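Local coordinates for protein geranylgeranyl pyrophosphate synthase (Corynebacterium glutamicum, PDB 3LMD) that probably condenses isoprene units into longer isoprenyl diphosphates in isoprenoid biosynthesis, with divalent metal ions as cofactors, at residues Gln237-Ile242 / Thr345-Arg350; Phe265-Leu270 / Gln311-Glu316. All coordinates share one frame; numbering follows the deposited sequence.

Contact 1 of 2, residues Gln237-Ile242 / Thr345-Arg350; sequences QIVDDI and TFTVKR
V239 points its side chain at the backbone of T347. Its CG1 methyl lies 3.6 Å from T347 O, and its CG2 methyl is 3.9 Å from T347 O. The carbonyl oxygen thus meets both branches of the valine. With V239 CG1 anti to the backbone N (chi1 164°), the two methyls face T347 and V348 of helix 335-349. T347 meets V239 at a slant. Its methyl does the touching, with T347 CG2 4.0 Å from V239 CG1 and at a similar distance from V239 CB. The hydroxyl of T347 is hydrogen-bonded back to L343 O in its own helix. The threonine therefore offers carbon to the valine while its polar end is satisfied within the helix. T347 O also accepts a bond from R350 N at 3.1 Å, so the oxygen beneath the V239 methyls already has a partner.

The valine sits on helix 219-246 of the all-helical isoprenyl diphosphate synthase fold. It comes directly before D240 and D241, which open DDIID, the second aspartate-rich motif of this family. In relatives that motif binds magnesium. Here D240 is hydrogen-bonded to S22 and to the backbone N of G20, and D241 to Y192. Q237 NE2 reaches D241 OD1 at 3.0 Å from above the carboxylate plane, 44° out of it.

R350 closes one side of the contact. R350 CB approaches V239 CG1 at 4.4 Å. Its guanidinium group turns toward F346 instead. F346 CE2 lies 3.2 Å above the R350 guanidinium plane, near its rim, and R350 NH2 lies in plane at the ring edge. The CB of V348 points away from segment 237-242, so V239 CG2 meets V348 CA at 4.3 Å. The V348 side chain packs on V317 and Y318 of helix 309-328 and on I235.

Contact 2 of 2, residues Phe265-Leu270 / Gln311-Glu316; sequences FTLPVL and QAALDE
P268 and A313 make a tight part of this contact. P268 CA and A313 CA are 5.1 Å apart. The methyl of A313 lies against the pyrrolidine ring, with P268 CG 3.7 Å from A313 CB. P268 CB and CD are a little farther from the same methyl. The small alanine side chain lets the two backbones come this close. L267 extends the apolar patch, with L267 CG 4.2 Å from A313 CB. The side chain of E316 crosses that of L267 at about a right angle and packs as closely, with E316 CG 3.8 Å from L267 CD2.

The contact sets the start of helix 267-274 against the side of helix 309-328 in the all-helical polyprenyl synthase fold. T266 holds the N-cap position, and P268 fits in the first turn, where a backbone N–H is not needed. The side chain of P268 is about 10 Å from that of S305, which binds calcium in this protein, although no ion is bound to this chain in the model.

The solvent side begins at the carboxylate end of E316. The glutamate chain bends at chi2 (75°), so its CG stays on L267 while the carboxylate turns off to R319, with which it forms a salt bridge. E316 is partly exposed at this edge, with Y271 of helix 267-274 also against it. Q311 and D315 lie on an exposed face of helix 309-328. There Q311 NE2 donates to D315 OD1 at 2.9 Å.

Contacts 1 and 2 lie on the same side of the chain's centre, with their own centres 12 Å apart. Contact 2 is nested along the chain between the two segments of contact 1. Helices 309-328 and 335-349 follow each other, and each gives one segment to a contact. The two contacts also touch directly. I242 CG1 lies 3.9 Å from A313 CB, I238 CG2 packs on L267 CD2, and D241 meets the methyl of T266. Helix 219-246, with its aspartate-rich motif, packs against the C-terminal helices and also against the start of helix 267-274, within one helical bundle.

Contact 1 of 2, residues Gln237-Ile242 / Thr345-Arg350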
loop_
_atom_site.group_PDB
_atom_site.type_symbol
_atom_site.label_atom_id
_atom_site.label_comp_id
_atom_site.label_asym_id
_atom_site.label_seq_id
_atom_site.Cartn_x
_atom_site.Cartn_y
_atom_site.Cartn_z
ATOM N N GLN A 237 23.402 6.799 5.344
ATOM C CA GLN A 237 22.884 6.367 6.635
ATOM C C GLN A 237 24.023 6.121 7.654
ATOM O O GLN A 237 23.890 6.466 8.813
ATOM C CB GLN A 237 22.054 5.087 6.480
ATOM C CG GLN A 237 21.347 4.708 7.787
ATOM C CD GLN A 237 20.377 5.804 8.220
ATOM O OE1 GLN A 237 19.392 6.045 7.541
ATOM N NE2 GLN A 237 20.685 6.509 9.320
ATOM N N ILE A 238 25.116 5.487 7.231
ATOM C CA ILE A 238 26.200 5.258 8.170
ATOM C C ILE A 238 26.817 6.597 8.600
ATOM O O ILE A 238 27.120 6.804 9.782
ATOM C CB ILE A 238 27.289 4.322 7.596
ATOM C CG1 ILE A 238 26.668 2.949 7.266
ATOM C CG2 ILE A 238 28.418 4.137 8.677
ATOM C CD1 ILE A 238 27.543 2.052 6.464
ATOM N N VAL A 239 26.993 7.514 7.650
ATOM C CA VAL A 239 27.575 8.799 7.977
ATOM C C VAL A 239 26.658 9.531 8.986
ATOM O O VAL A 239 27.138 10.094 9.974
ATOM C CB VAL A 239 27.852 9.675 6.699
ATOM C CG1 VAL A 239 28.080 11.145 7.096
ATOM C CG2 VAL A 239 29.097 9.156 5.924
ATOM N N ASP A 240 25.345 9.512 8.740
ATOM C CA ASP A 240 24.372 10.102 9.678
ATOM C C ASP A 240 24.513 9.479 11.078
ATOM O O ASP A 240 24.428 10.166 12.120
ATOM C CB ASP A 240 22.927 9.855 9.194
ATOM C CG ASP A 240 22.473 10.833 8.119
ATOM O OD1 ASP A 240 23.200 11.803 7.823
ATOM O OD2 ASP A 240 21.363 10.635 7.579
ATOM N N ASP A 241 24.663 8.163 11.105
ATOM C CA ASP A 241 24.758 7.437 12.374
ATOM C C ASP A 241 26.027 7.788 13.141
ATOM O O ASP A 241 25.988 7.937 14.359
ATOM C CB ASP A 241 24.645 5.911 12.165
ATOM C CG ASP A 241 23.243 5.483 11.724
ATOM O OD1 ASP A 241 22.301 6.275 11.864
ATOM O OD2 ASP A 241 23.082 4.360 11.211
ATOM N N ILE A 242 27.141 7.941 12.424
ATOM C CA ILE A 242 28.373 8.405 13.032
ATOM C C ILE A 242 28.200 9.818 13.622
ATOM O O ILE A 242 28.588 10.099 14.772
ATOM C CB ILE A 242 29.528 8.402 12.007
ATOM C CG1 ILE A 242 29.905 6.949 11.624
ATOM C CG2 ILE A 242 30.749 9.183 12.571
ATOM C CD1 ILE A 242 30.850 6.911 10.343
ATOM N N THR A 345 31.392 12.020 -2.100
ATOM C CA THR A 345 32.615 12.438 -1.456
ATOM C C THR A 345 32.356 13.460 -0.385
ATOM O O THR A 345 32.883 13.416 0.685
ATOM C CB THR A 345 33.589 13.018 -2.449
ATOM O OG1 THR A 345 34.037 11.996 -3.318
ATOM C CG2 THR A 345 34.726 13.520 -1.735
ATOM N N PHE A 346 31.505 14.392 -0.701
ATOM C CA PHE A 346 31.192 15.460 0.230
ATOM C C PHE A 346 30.573 14.873 1.495
ATOM O O PHE A 346 30.830 15.329 2.612
ATOM C CB PHE A 346 30.217 16.450 -0.417
ATOM C CG PHE A 346 29.818 17.584 0.489
ATOM C CD1 PHE A 346 30.581 18.750 0.546
ATOM C CD2 PHE A 346 28.690 17.487 1.288
ATOM C CE1 PHE A 346 30.218 19.805 1.390
ATOM C CE2 PHE A 346 28.323 18.537 2.137
ATOM C CZ PHE A 346 29.087 19.693 2.186
ATOM N N THR A 347 29.743 13.860 1.320
ATOM C CA THR A 347 29.107 13.220 2.467
ATOM C C THR A 347 30.165 12.516 3.322
ATOM O O THR A 347 30.183 12.642 4.539
ATOM C CB THR A 347 28.035 12.200 2.009
ATOM O OG1 THR A 347 27.079 12.864 1.166
ATOM C CG2 THR A 347 27.317 11.586 3.216
ATOM N N VAL A 348 31.048 11.760 2.685
ATOM C CA VAL A 348 32.075 11.068 3.457
ATOM C C VAL A 348 32.934 12.087 4.239
ATOM O O VAL A 348 33.278 11.862 5.409
ATOM C CB VAL A 348 32.957 10.218 2.544
ATOM C CG1 VAL A 348 34.133 9.609 3.323
ATOM C CG2 VAL A 348 32.072 9.104 1.834
ATOM N N LYS A 349 33.240 13.211 3.597
ATOM C CA LYS A 349 34.071 14.268 4.204
ATOM C C LYS A 349 33.449 14.903 5.431
ATOM O O LYS A 349 34.141 15.547 6.217
ATOM C CB LYS A 349 34.400 15.354 3.182
ATOM C CG LYS A 349 35.744 15.163 2.512
ATOM C CD LYS A 349 35.831 15.870 1.171
ATOM C CE LYS A 349 37.185 15.572 0.525
ATOM N NZ LYS A 349 37.283 16.069 -0.870
ATOM N N ARG A 350 32.144 14.743 5.617
ATOM C CA ARG A 350 31.552 15.213 6.871
ATOM C C ARG A 350 32.119 14.485 8.111
ATOM O O ARG A 350 32.024 15.004 9.231
ATOM C CB ARG A 350 30.039 15.026 6.878
ATOM C CG ARG A 350 29.263 15.767 5.797
ATOM C CD ARG A 350 27.779 15.426 5.948
ATOM N NE ARG A 350 26.993 15.967 4.845
ATOM C CZ ARG A 350 26.395 17.160 4.868
ATOM N NH1 ARG A 350 26.491 17.938 5.945
ATOM N NH2 ARG A 350 25.699 17.575 3.814
#

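Contact 2 of 2, residues Phe265-Leu270 / Gln311-Glu316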
loop_
_atom_site.group_PDB
_atom_site.type_symbol
_atom_site.label_atom_id
_atom_site.label_comp_id
_atom_site.label_asym_id
_atom_site.label_seq_id
_atom_site.Cartn_x
_atom_site.Cartn_y
_atom_site.Cartn_z
ATOM N N PHE A 265 21.031 0.979 18.535
ATOM C CA PHE A 265 22.496 0.934 18.468
ATOM C C PHE A 265 22.941 0.798 17.012
ATOM O O PHE A 265 22.804 -0.258 16.420
ATOM C CB PHE A 265 23.044 -0.262 19.247
ATOM C CG PHE A 265 22.523 -0.361 20.647
ATOM C CD1 PHE A 265 22.345 0.781 21.412
ATOM C CD2 PHE A 265 22.219 -1.595 21.192
ATOM C CE1 PHE A 265 21.850 0.695 22.707
ATOM C CE2 PHE A 265 21.744 -1.700 22.480
ATOM C CZ PHE A 265 21.550 -0.557 23.239
ATOM N N THR A 266 23.492 1.869 16.467
ATOM C CA THR A 266 23.940 1.876 15.076
ATOM C C THR A 266 25.383 1.350 14.925
ATOM O O THR A 266 26.032 0.992 15.897
ATOM C CB THR A 266 23.830 3.294 14.536
ATOM O OG1 THR A 266 24.667 4.151 15.325
ATOM C CG2 THR A 266 22.352 3.794 14.681
ATOM N N LEU A 267 25.889 1.326 13.700
ATOM C CA LEU A 267 27.139 0.641 13.406
ATOM C C LEU A 267 28.316 0.919 14.349
ATOM O O LEU A 267 28.962 -0.019 14.783
ATOM C CB LEU A 267 27.578 0.950 11.973
ATOM C CG LEU A 267 28.614 0.029 11.364
ATOM C CD1 LEU A 267 28.136 -1.433 11.495
ATOM C CD2 LEU A 267 28.784 0.429 9.866
ATOM N N PRO A 268 28.638 2.198 14.626
ATOM C CA PRO A 268 29.805 2.383 15.520
ATOM C C PRO A 268 29.610 1.739 16.898
ATOM O O PRO A 268 30.572 1.276 17.523
ATOM C CB PRO A 268 29.876 3.894 15.711
ATOM C CG PRO A 268 29.017 4.493 14.604
ATOM C CD PRO A 268 28.024 3.471 14.222
ATOM N N VAL A 269 28.381 1.759 17.397
ATOM C CA VAL A 269 28.088 1.177 18.695
ATOM C C VAL A 269 28.207 -0.326 18.628
ATOM O O VAL A 269 28.738 -0.952 19.547
ATOM C CB VAL A 269 26.642 1.541 19.201
ATOM C CG1 VAL A 269 26.431 1.003 20.661
ATOM C CG2 VAL A 269 26.419 3.013 19.130
ATOM N N LEU A 270 27.717 -0.921 17.544
ATOM C CA LEU A 270 27.768 -2.369 17.404
ATOM C C LEU A 270 29.219 -2.844 17.280
ATOM O O LEU A 270 29.585 -3.881 17.812
ATOM C CB LEU A 270 26.982 -2.839 16.170
ATOM C CG LEU A 270 25.485 -2.459 16.240
ATOM C CD1 LEU A 270 24.793 -2.752 14.876
ATOM C CD2 LEU A 270 24.836 -3.247 17.376
ATOM N N GLN A 311 36.168 4.487 14.085
ATOM C CA GLN A 311 37.011 4.208 12.929
ATOM C C GLN A 311 36.520 2.969 12.171
ATOM O O GLN A 311 36.652 2.872 10.956
ATOM C CB GLN A 311 38.492 4.030 13.324
ATOM C CG GLN A 311 39.375 3.873 12.085
ATOM C CD GLN A 311 39.428 5.163 11.298
ATOM O OE1 GLN A 311 39.501 6.237 11.876
ATOM N NE2 GLN A 311 39.317 5.074 9.974
ATOM N N ALA A 312 36.002 1.995 12.900
ATOM C CA ALA A 312 35.467 0.801 12.251
ATOM C C ALA A 312 34.260 1.160 11.340
ATOM O O ALA A 312 34.113 0.625 10.226
ATOM C CB ALA A 312 35.033 -0.213 13.330
ATOM N N ALA A 313 33.389 2.034 11.825
ATOM C CA ALA A 313 32.234 2.478 11.014
ATOM C C ALA A 313 32.715 3.305 9.837
ATOM O O ALA A 313 32.191 3.184 8.727
ATOM C CB ALA A 313 31.232 3.329 11.884
ATOM N N LEU A 314 33.709 4.162 10.085
ATOM C CA LEU A 314 34.255 4.983 9.020
ATOM C C LEU A 314 34.909 4.125 7.940
ATOM O O LEU A 314 34.777 4.427 6.751
ATOM C CB LEU A 314 35.232 6.035 9.593
ATOM C CG LEU A 314 35.910 7.067 8.693
ATOM C CD1 LEU A 314 34.882 7.830 7.816
ATOM C CD2 LEU A 314 36.745 8.073 9.559
ATOM N N ASP A 315 35.613 3.060 8.331
ATOM C CA ASP A 315 36.230 2.172 7.333
ATOM C C ASP A 315 35.160 1.472 6.515
ATOM O O ASP A 315 35.361 1.177 5.342
ATOM C CB ASP A 315 37.132 1.116 7.991
ATOM C CG ASP A 315 38.404 1.738 8.564
ATOM O OD1 ASP A 315 38.754 2.850 8.134
ATOM O OD2 ASP A 315 39.028 1.130 9.435
ATOM N N GLU A 316 34.015 1.204 7.129
ATOM C CA GLU A 316 32.885 0.626 6.359
ATOM C C GLU A 316 32.333 1.659 5.354
ATOM O O GLU A 316 32.061 1.342 4.192
ATOM C CB GLU A 316 31.813 0.119 7.329
ATOM C CG GLU A 316 30.654 -0.603 6.676
ATOM C CD GLU A 316 31.013 -2.012 6.219
ATOM O OE1 GLU A 316 32.209 -2.340 6.084
ATOM O OE2 GLU A 316 30.080 -2.793 5.981
#